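Local coordinates for De novo designed switch protein caging a hemagglutinin binder (sCageHA267_1S) (Synthetic construct, PDB 7CBC) that probably works as a switchable biosensor component, a designed six-helical bundle that cages a hemagglutinin-binding element until the switch is opened, at residues A[16-30]-A[210-224]. Numbering follows the deposited sequence.
Sequences QRLNIRLAEALLEAM and LQRLNLELLRELLRA
Asn19 and Asn214 join helices 3-46 and 195-239 through the one hydrogen bond between segments 16-30 and 210-224. ND2 of Asn19 lies 3.2 Å from OD1 of Asn214; the N-H points nearly straight at the oxygen, which lies in the amide plane of Asn19, but the donor stands above the carbonyl plane of Asn214 and not on a lone pair, in keeping with two amides turned 85° apart. Both ends continue into a polar network: ND2 of Asn214 reaches OE1 of Gln211 at 3.0 Å in a straight bond within its own amide plane, OD1 of Asn19 accepts from Gln112, and NE2 of Gln211 donates to Asn115, both on helix 99-142. Replacing Asn214 by an alanine is likely to leave ND2 of Asn19 without its acceptor on helix 195-239 and OE1 of Gln211 without this donor. Gln16 crosses Leu210 and Leu213 at about a right angle, its CG swung opposite the backbone N (chi1 177°) and the chain running out extended beyond CG, which carries the amide across to helix 195-239. Its NE2 is 2.8 Å from Leu210 O, yet the angle is too poor for a hydrogen bond, and the amide otherwise meets CD2 of Leu210 and CB of Leu213. Beyond this end the side chains that meet are apolar, and leucine methyls also rest on the backbone. Leu217 sends CD1 against the backbone of Asn19 and Ile20, 3.6 Å from Ile20 N, while its CB faces the small Ala23. One turn on, the branches of Leu221 divide: CD1 meets Ala23 CB at 4.0 Å, and CD2 lies 3.8 Å from Leu27 CB. Selenomethionine Met30, bent at chi3 (79°), brings CE to 3.6 Å from Ala224 CB. With axes 9.9 Å apart and nearly parallel, the segments combine a buried asparagine network, which probably favours one pairing of helices, with leucine-alanine packing that supplies the hydrophobic contact.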
ATOM      1  N   GLN A  16       5.902  10.924   1.773  1.00 25.05           N
ATOM      2  CA  GLN A  16       4.920  10.128   2.496  1.00 28.34           C
ATOM      3  C   GLN A  16       3.518  10.354   1.941  1.00 28.48           C
ATOM      4  O   GLN A  16       2.764   9.393   1.751  1.00 25.09           O
ATOM      5  CB  GLN A  16       4.969  10.428   3.990  1.00 27.69           C
ATOM      6  CG  GLN A  16       3.906   9.665   4.760  1.00 29.93           C
ATOM      7  CD  GLN A  16       4.188   9.563   6.245  1.00 26.90           C
ATOM      8  OE1 GLN A  16       3.747  10.403   7.030  1.00 28.25           O
ATOM      9  NE2 GLN A  16       4.909   8.515   6.642  1.00 27.18           N
ATOM     10  N   ARG A  17       3.157  11.605   1.650  1.00 27.22           N
ATOM     11  CA  ARG A  17       1.856  11.869   1.034  1.00 29.85           C
ATOM     12  C   ARG A  17       1.700  11.072  -0.253  1.00 29.61           C
ATOM     13  O   ARG A  17       0.671  10.423  -0.487  1.00 30.04           O
ATOM     14  CB  ARG A  17       1.701  13.368   0.762  1.00 32.43           C
ATOM     15  CG  ARG A  17       0.336  13.784   0.187  1.00 34.82           C
ATOM     16  CD  ARG A  17      -0.835  13.153   0.942  1.00 35.68           C
ATOM     17  NE  ARG A  17      -0.942  13.579   2.337  1.00 34.13           N
ATOM     18  CZ  ARG A  17      -1.842  13.101   3.192  1.00 37.13           C
ATOM     19  NH1 ARG A  17      -2.716  12.190   2.781  1.00 34.41           N
ATOM     20  NH2 ARG A  17      -1.871  13.527   4.450  1.00 34.34           N
ATOM     21  N   LEU A  18       2.728  11.114  -1.098  1.00 25.26           N
ATOM     22  CA  LEU A  18       2.722  10.356  -2.337  1.00 29.89           C
ATOM     23  C   LEU A  18       2.413   8.886  -2.085  1.00 27.91           C
ATOM     24  O   LEU A  18       1.585   8.285  -2.779  1.00 26.28           O
ATOM     25  CB  LEU A  18       4.077  10.508  -3.014  1.00 24.33           C
ATOM     26  CG  LEU A  18       4.217   9.731  -4.317  1.00 31.65           C
ATOM     27  CD1 LEU A  18       4.887  10.666  -5.299  1.00 39.64           C
ATOM     28  CD2 LEU A  18       5.041   8.457  -4.135  1.00 27.78           C
ATOM     29  N   ASN A  19       3.085   8.293  -1.094  1.00 27.91           N
ATOM     30  CA  ASN A  19       2.887   6.888  -0.772  1.00 23.95           C
ATOM     31  C   ASN A  19       1.484   6.631  -0.264  1.00 25.49           C
ATOM     32  O   ASN A  19       0.853   5.643  -0.657  1.00 27.81           O
ATOM     33  CB  ASN A  19       3.924   6.446   0.252  1.00 21.96           C
ATOM     34  CG  ASN A  19       5.320   6.466  -0.311  1.00 27.75           C
ATOM     35  OD1 ASN A  19       5.521   6.208  -1.507  1.00 25.23           O
ATOM     36  ND2 ASN A  19       6.304   6.757   0.541  1.00 23.64           N
ATOM     37  N   ILE A  20       0.963   7.529   0.575  1.00 23.77           N
ATOM     38  CA  ILE A  20      -0.425   7.420   1.020  1.00 27.62           C
ATOM     39  C   ILE A  20      -1.371   7.391  -0.176  1.00 29.77           C
ATOM     40  O   ILE A  20      -2.279   6.549  -0.261  1.00 27.27           O
ATOM     41  CB  ILE A  20      -0.777   8.571   1.974  1.00 26.29           C
ATOM     42  CG1 ILE A  20      -0.010   8.419   3.287  1.00 25.27           C
ATOM     43  CG2 ILE A  20      -2.295   8.609   2.204  1.00 27.32           C
ATOM     44  CD1 ILE A  20      -0.085   9.624   4.146  1.00 30.93           C
ATOM     45  N   ARG A  21      -1.193   8.330  -1.107  1.00 24.33           N
ATOM     46  CA  ARG A  21      -2.076   8.377  -2.270  1.00 30.69           C
ATOM     47  C   ARG A  21      -1.973   7.105  -3.107  1.00 26.35           C
ATOM     48  O   ARG A  21      -2.981   6.602  -3.611  1.00 31.08           O
ATOM     49  CB  ARG A  21      -1.749   9.597  -3.120  1.00 28.54           C
ATOM     50  CG  ARG A  21      -2.396  10.870  -2.620  1.00 35.50           C
ATOM     51  CD  ARG A  21      -1.802  12.073  -3.328  1.00 35.31           C
ATOM     52  NE  ARG A  21      -2.368  13.320  -2.824  1.00 40.49           N
ATOM     53  CZ  ARG A  21      -1.812  14.515  -2.992  1.00 39.66           C
ATOM     54  NH1 ARG A  21      -0.669  14.624  -3.651  1.00 38.49           N
ATOM     55  NH2 ARG A  21      -2.399  15.598  -2.498  1.00 38.75           N
ATOM     56  N   LEU A  22      -0.754   6.597  -3.289  1.00 27.19           N
ATOM     57  CA  LEU A  22      -0.538   5.363  -4.028  1.00 26.52           C
ATOM     58  C   LEU A  22      -1.207   4.178  -3.341  1.00 28.51           C
ATOM     59  O   LEU A  22      -1.843   3.336  -4.005  1.00 24.52           O
ATOM     60  CB  LEU A  22       0.969   5.132  -4.184  1.00 20.40           C
ATOM     61  CG  LEU A  22       1.449   3.810  -4.778  1.00 24.18           C
ATOM     62  CD1 LEU A  22       0.799   3.601  -6.132  1.00 24.87           C
ATOM     63  CD2 LEU A  22       2.972   3.792  -4.894  1.00 16.98           C
ATOM     64  N   ALA A  23      -1.097   4.108  -2.009  1.00 23.84           N
ATOM     65  CA  ALA A  23      -1.728   3.022  -1.266  1.00 28.17           C
ATOM     66  C   ALA A  23      -3.243   3.092  -1.372  1.00 30.42           C
ATOM     67  O   ALA A  23      -3.926   2.056  -1.434  1.00 21.29           O
ATOM     68  CB  ALA A  23      -1.299   3.063   0.197  1.00 23.36           C
ATOM     69  N   GLU A  24      -3.792   4.304  -1.372  1.00 22.04           N
ATOM     70  CA  GLU A  24      -5.227   4.444  -1.582  1.00 30.10           C
ATOM     71  C   GLU A  24      -5.641   3.939  -2.966  1.00 28.35           C
ATOM     72  O   GLU A  24      -6.651   3.229  -3.106  1.00 30.64           O
ATOM     73  CB  GLU A  24      -5.625   5.903  -1.362  1.00 30.01           C
ATOM     74  CG  GLU A  24      -5.773   6.233   0.119  1.00 29.45           C
ATOM     75  CD  GLU A  24      -5.636   7.712   0.425  1.00 35.58           C
ATOM     76  OE1 GLU A  24      -5.380   8.500  -0.515  1.00 36.04           O
ATOM     77  OE2 GLU A  24      -5.803   8.085   1.605  1.00 33.67           O
ATOM     78  N   ALA A  25      -4.846   4.254  -3.993  1.00 28.52           N
ATOM     79  CA  ALA A  25      -5.141   3.794  -5.349  1.00 28.54           C
ATOM     80  C   ALA A  25      -5.060   2.270  -5.469  1.00 29.52           C
ATOM     81  O   ALA A  25      -5.909   1.642  -6.111  1.00 27.12           O
ATOM     82  CB  ALA A  25      -4.179   4.450  -6.332  1.00 30.13           C
ATOM     83  N   LEU A  26      -4.013   1.666  -4.897  1.00 24.90           N
ATOM     84  CA  LEU A  26      -3.869   0.216  -4.919  1.00 25.35           C
ATOM     85  C   LEU A  26      -5.006  -0.464  -4.174  1.00 28.49           C
ATOM     86  O   LEU A  26      -5.497  -1.517  -4.599  1.00 25.46           O
ATOM     87  CB  LEU A  26      -2.529  -0.184  -4.321  1.00 24.39           C
ATOM     88  CG  LEU A  26      -1.347   0.214  -5.205  1.00 30.13           C
ATOM     89  CD1 LEU A  26      -0.032  -0.213  -4.567  1.00 29.99           C
ATOM     90  CD2 LEU A  26      -1.507  -0.403  -6.577  1.00 26.80           C
ATOM     91  N   LEU A  27      -5.439   0.125  -3.059  1.00 22.38           N
ATOM     92  CA  LEU A  27      -6.622  -0.367  -2.367  1.00 25.61           C
ATOM     93  C   LEU A  27      -7.858  -0.287  -3.260  1.00 28.62           C
ATOM     94  O   LEU A  27      -8.638  -1.241  -3.341  1.00 28.61           O
ATOM     95  CB  LEU A  27      -6.839   0.430  -1.086  1.00 27.42           C
ATOM     96  CG  LEU A  27      -7.996  -0.095  -0.251  1.00 28.52           C
ATOM     97  CD1 LEU A  27      -7.597  -1.436   0.334  1.00 32.73           C
ATOM     98  CD2 LEU A  27      -8.350   0.892   0.843  1.00 35.97           C
ATOM     99  N   GLU A  28      -8.059   0.856  -3.921  1.00 26.97           N
ATOM    100  CA  GLU A  28      -9.186   1.009  -4.832  1.00 28.07           C
ATOM    101  C   GLU A  28      -9.169  -0.081  -5.901  1.00 31.78           C
ATOM    102  O   GLU A  28     -10.170  -0.768  -6.115  1.00 29.99           O
ATOM    103  CB  GLU A  28      -9.156   2.394  -5.476  1.00 27.98           C
ATOM    104  CG  GLU A  28     -10.461   2.810  -6.163  1.00 33.46           C
ATOM    105  CD  GLU A  28     -10.593   2.293  -7.605  1.00 37.53           C
ATOM    106  OE1 GLU A  28      -9.556   1.983  -8.241  1.00 30.35           O
ATOM    107  OE2 GLU A  28     -11.744   2.194  -8.100  1.00 39.91           O
ATOM    108  N   ALA A  29      -8.028  -0.251  -6.575  1.00 26.98           N
ATOM    109  CA  ALA A  29      -7.913  -1.250  -7.625  1.00 30.36           C
ATOM    110  C   ALA A  29      -8.178  -2.647  -7.099  1.00 31.86           C
ATOM    111  O   ALA A  29      -8.737  -3.484  -7.817  1.00 30.23           O
ATOM    112  CB  ALA A  29      -6.526  -1.187  -8.256  1.00 28.40           C
HETATM  113  N   MSE A  30      -7.776  -2.922  -5.862  1.00 28.50           N
HETATM  114  CA  MSE A  30      -8.025  -4.214  -5.241  1.00 34.41           C
HETATM  115  C   MSE A  30      -9.514  -4.355  -4.938  1.00 30.91           C
HETATM  116  O   MSE A  30     -10.079  -5.444  -5.044  1.00 32.89           O
HETATM  117  CB  MSE A  30      -7.179  -4.374  -3.961  1.00 30.37           C
HETATM  118  CG  MSE A  30      -7.369  -5.724  -3.255  1.00 37.26           C
HETATM  119 SE   MSE A  30      -6.705  -5.706  -1.410  1.00 52.55          SE
HETATM  120  CE  MSE A  30      -8.202  -4.782  -0.562  1.00 39.02           C
ATOM    121  N   LEU A 210       8.569   8.241   9.877  1.00 29.12           N
ATOM    122  CA  LEU A 210       7.773   8.333   8.653  1.00 28.09           C
ATOM    123  C   LEU A 210       7.852   7.048   7.838  1.00 28.57           C
ATOM    124  O   LEU A 210       6.834   6.574   7.315  1.00 28.81           O
ATOM    125  CB  LEU A 210       8.241   9.522   7.823  1.00 30.10           C
ATOM    126  CG  LEU A 210       8.062  10.861   8.524  1.00 28.73           C
ATOM    127  CD1 LEU A 210       8.904  11.917   7.859  1.00 25.53           C
ATOM    128  CD2 LEU A 210       6.594  11.258   8.511  1.00 29.62           C
ATOM    129  N   GLN A 211       9.047   6.456   7.734  1.00 24.52           N
ATOM    130  CA  GLN A 211       9.175   5.197   7.012  1.00 24.16           C
ATOM    131  C   GLN A 211       8.340   4.096   7.648  1.00 30.27           C
ATOM    132  O   GLN A 211       7.880   3.172   6.954  1.00 27.45           O
ATOM    133  CB  GLN A 211      10.643   4.798   6.938  1.00 22.30           C
ATOM    134  CG  GLN A 211      10.933   3.538   6.152  1.00 27.05           C
ATOM    135  CD  GLN A 211      10.291   3.496   4.755  1.00 26.45           C
ATOM    136  OE1 GLN A 211       9.737   4.487   4.251  1.00 23.59           O
ATOM    137  NE2 GLN A 211      10.413   2.345   4.105  1.00 26.22           N
ATOM    138  N   ARG A 212       8.126   4.180   8.960  1.00 27.47           N
ATOM    139  CA  ARG A 212       7.269   3.217   9.648  1.00 29.89           C
ATOM    140  C   ARG A 212       5.847   3.264   9.103  1.00 27.46           C
ATOM    141  O   ARG A 212       5.203   2.221   8.930  1.00 30.06           O
ATOM    142  CB  ARG A 212       7.287   3.511  11.155  1.00 31.78           C
ATOM    143  CG  ARG A 212       7.132   2.321  12.093  1.00 40.49           C
ATOM    144  CD  ARG A 212       7.213   2.782  13.570  1.00 47.47           C
ATOM    145  NE  ARG A 212       8.572   3.172  13.959  1.00 44.79           N
ATOM    146  CZ  ARG A 212       8.918   4.348  14.479  1.00 45.97           C
ATOM    147  NH1 ARG A 212       8.000   5.287  14.707  1.00 44.30           N
ATOM    148  NH2 ARG A 212      10.189   4.580  14.785  1.00 41.65           N
ATOM    149  N   LEU A 213       5.340   4.467   8.820  1.00 27.02           N
ATOM    150  CA  LEU A 213       3.994   4.596   8.270  1.00 27.84           C
ATOM    151  C   LEU A 213       3.951   4.161   6.811  1.00 28.72           C
ATOM    152  O   LEU A 213       2.985   3.526   6.385  1.00 28.13           O
ATOM    153  CB  LEU A 213       3.483   6.034   8.422  1.00 28.51           C
ATOM    154  CG  LEU A 213       1.999   6.328   8.105  1.00 32.44           C
ATOM    155  CD1 LEU A 213       1.508   7.549   8.855  1.00 35.88           C
ATOM    156  CD2 LEU A 213       1.754   6.539   6.612  1.00 32.17           C
ATOM    157  N   ASN A 214       4.972   4.516   6.026  1.00 29.38           N
ATOM    158  CA  ASN A 214       5.054   4.023   4.653  1.00 28.13           C
ATOM    159  C   ASN A 214       4.993   2.499   4.612  1.00 28.88           C
ATOM    160  O   ASN A 214       4.352   1.918   3.733  1.00 25.45           O
ATOM    161  CB  ASN A 214       6.352   4.497   3.989  1.00 25.18           C
ATOM    162  CG  ASN A 214       6.439   6.017   3.836  1.00 28.89           C
ATOM    163  OD1 ASN A 214       5.441   6.684   3.574  1.00 26.79           O
ATOM    164  ND2 ASN A 214       7.658   6.572   3.995  1.00 24.18           N
ATOM    165  N   LEU A 215       5.691   1.829   5.534  1.00 27.44           N
ATOM    166  CA  LEU A 215       5.701   0.372   5.522  1.00 27.44           C
ATOM    167  C   LEU A 215       4.380  -0.194   6.025  1.00 29.56           C
ATOM    168  O   LEU A 215       3.917  -1.223   5.522  1.00 28.55           O
ATOM    169  CB  LEU A 215       6.876  -0.156   6.355  1.00 24.39           C
ATOM    170  CG  LEU A 215       8.265   0.054   5.737  1.00 31.88           C
ATOM    171  CD1 LEU A 215       9.390  -0.433   6.676  1.00 30.53           C
ATOM    172  CD2 LEU A 215       8.381  -0.595   4.338  1.00 29.21           C
ATOM    173  N   GLU A 216       3.739   0.475   6.988  1.00 29.46           N
ATOM    174  CA  GLU A 216       2.444  -0.005   7.464  1.00 28.49           C
ATOM    175  C   GLU A 216       1.370   0.115   6.380  1.00 32.10           C
ATOM    176  O   GLU A 216       0.460  -0.723   6.312  1.00 27.26           O
ATOM    177  CB  GLU A 216       2.044   0.753   8.728  1.00 27.66           C
ATOM    178  CG  GLU A 216       0.755   0.284   9.383  1.00 33.93           C
ATOM    179  CD  GLU A 216       0.869  -1.089  10.019  1.00 37.36           C
ATOM    180  OE1 GLU A 216       2.010  -1.564  10.202  1.00 33.28           O
ATOM    181  OE2 GLU A 216      -0.191  -1.696  10.321  1.00 40.53           O
ATOM    182  N   LEU A 217       1.465   1.134   5.519  1.00 25.13           N
ATOM    183  CA  LEU A 217       0.619   1.184   4.328  1.00 29.42           C
ATOM    184  C   LEU A 217       0.625  -0.151   3.592  1.00 27.33           C
ATOM    185  O   LEU A 217      -0.429  -0.703   3.277  1.00 29.00           O
ATOM    186  CB  LEU A 217       1.092   2.304   3.398  1.00 30.23           C
ATOM    187  CG  LEU A 217       0.870   3.744   3.871  1.00 27.79           C
ATOM    188  CD1 LEU A 217       1.356   4.694   2.821  1.00 23.70           C
ATOM    189  CD2 LEU A 217      -0.622   3.962   4.118  1.00 34.79           C
ATOM    190  N   LEU A 218       1.817  -0.701   3.343  1.00 27.57           N
ATOM    191  CA  LEU A 218       1.921  -1.928   2.566  1.00 29.23           C
ATOM    192  C   LEU A 218       1.420  -3.125   3.354  1.00 29.89           C
ATOM    193  O   LEU A 218       0.815  -4.038   2.781  1.00 25.84           O
ATOM    194  CB  LEU A 218       3.363  -2.155   2.130  1.00 30.77           C
ATOM    195  CG  LEU A 218       3.905  -1.052   1.228  1.00 34.10           C
ATOM    196  CD1 LEU A 218       5.419  -1.089   1.188  1.00 36.46           C
ATOM    197  CD2 LEU A 218       3.331  -1.160  -0.170  1.00 30.61           C
ATOM    198  N   ARG A 219       1.684  -3.154   4.660  1.00 27.73           N
ATOM    199  CA  ARG A 219       1.152  -4.228   5.485  1.00 29.23           C
ATOM    200  C   ARG A 219      -0.367  -4.208   5.494  1.00 29.61           C
ATOM    201  O   ARG A 219      -1.004  -5.256   5.342  1.00 28.89           O
ATOM    202  CB  ARG A 219       1.692  -4.132   6.910  1.00 33.80           C
ATOM    203  CG  ARG A 219       3.158  -4.544   7.056  1.00 35.52           C
ATOM    204  CD  ARG A 219       3.490  -4.808   8.522  1.00 42.63           C
ATOM    205  NE  ARG A 219       4.907  -4.638   8.805  1.00 47.58           N
ATOM    206  CZ  ARG A 219       5.485  -3.455   8.971  1.00 41.82           C
ATOM    207  NH1 ARG A 219       4.769  -2.344   8.870  1.00 40.35           N
ATOM    208  NH2 ARG A 219       6.781  -3.383   9.217  1.00 43.64           N
ATOM    209  N   GLU A 220      -0.965  -3.025   5.658  1.00 25.25           N
ATOM    210  CA  GLU A 220      -2.422  -2.920   5.653  1.00 27.63           C
ATOM    211  C   GLU A 220      -3.008  -3.412   4.336  1.00 30.48           C
ATOM    212  O   GLU A 220      -4.050  -4.080   4.320  1.00 25.82           O
ATOM    213  CB  GLU A 220      -2.850  -1.480   5.937  1.00 32.82           C
ATOM    214  CG  GLU A 220      -3.145  -1.205   7.412  1.00 30.62           C
ATOM    215  CD  GLU A 220      -2.942   0.250   7.817  1.00 36.86           C
ATOM    216  OE1 GLU A 220      -2.963   1.134   6.930  1.00 37.36           O
ATOM    217  OE2 GLU A 220      -2.764   0.517   9.036  1.00 41.06           O
ATOM    218  N   LEU A 221      -2.352  -3.098   3.223  1.00 26.85           N
ATOM    219  CA  LEU A 221      -2.808  -3.597   1.936  1.00 28.14           C
ATOM    220  C   LEU A 221      -2.686  -5.113   1.861  1.00 29.27           C
ATOM    221  O   LEU A 221      -3.584  -5.788   1.353  1.00 26.08           O
ATOM    222  CB  LEU A 221      -2.004  -2.942   0.821  1.00 28.28           C
ATOM    223  CG  LEU A 221      -2.300  -1.465   0.549  1.00 28.09           C
ATOM    224  CD1 LEU A 221      -1.216  -0.906  -0.314  1.00 24.86           C
ATOM    225  CD2 LEU A 221      -3.645  -1.322  -0.147  1.00 28.85           C
ATOM    226  N   LEU A 222      -1.578  -5.667   2.356  1.00 28.34           N
ATOM    227  CA  LEU A 222      -1.380  -7.108   2.246  1.00 30.11           C
ATOM    228  C   LEU A 222      -2.343  -7.872   3.147  1.00 33.20           C
ATOM    229  O   LEU A 222      -2.848  -8.935   2.763  1.00 24.43           O
ATOM    230  CB  LEU A 222       0.061  -7.481   2.579  1.00 29.88           C
ATOM    231  CG  LEU A 222       0.265  -8.995   2.468  1.00 31.84           C
ATOM    232  CD1 LEU A 222      -0.171  -9.469   1.106  1.00 31.24           C
ATOM    233  CD2 LEU A 222       1.693  -9.385   2.704  1.00 37.71           C
ATOM    234  N   ARG A 223      -2.609  -7.358   4.349  1.00 30.83           N
ATOM    235  CA  ARG A 223      -3.580  -8.026   5.212  1.00 33.29           C
ATOM    236  C   ARG A 223      -4.958  -8.049   4.575  1.00 31.65           C
ATOM    237  O   ARG A 223      -5.665  -9.057   4.649  1.00 29.74           O
ATOM    238  CB  ARG A 223      -3.630  -7.353   6.580  1.00 30.64           C
ATOM    239  CG  ARG A 223      -2.409  -7.665   7.422  1.00 38.76           C
ATOM    240  CD  ARG A 223      -2.608  -7.286   8.879  1.00 40.54           C
ATOM    241  NE  ARG A 223      -2.713  -5.844   9.040  1.00 44.27           N
ATOM    242  CZ  ARG A 223      -1.700  -5.056   9.385  1.00 41.28           C
ATOM    243  NH1 ARG A 223      -0.498  -5.570   9.608  1.00 44.17           N
ATOM    244  NH2 ARG A 223      -1.892  -3.750   9.499  1.00 37.51           N
ATOM    245  N   ALA A 224      -5.362  -6.944   3.946  1.00 31.46           N
ATOM    246  CA  ALA A 224      -6.645  -6.922   3.260  1.00 29.48           C
ATOM    247  C   ALA A 224      -6.658  -7.889   2.087  1.00 33.19           C
ATOM    248  O   ALA A 224      -7.667  -8.568   1.845  1.00 32.72           O
ATOM    249  CB  ALA A 224      -6.957  -5.506   2.785  1.00 36.91           C
TER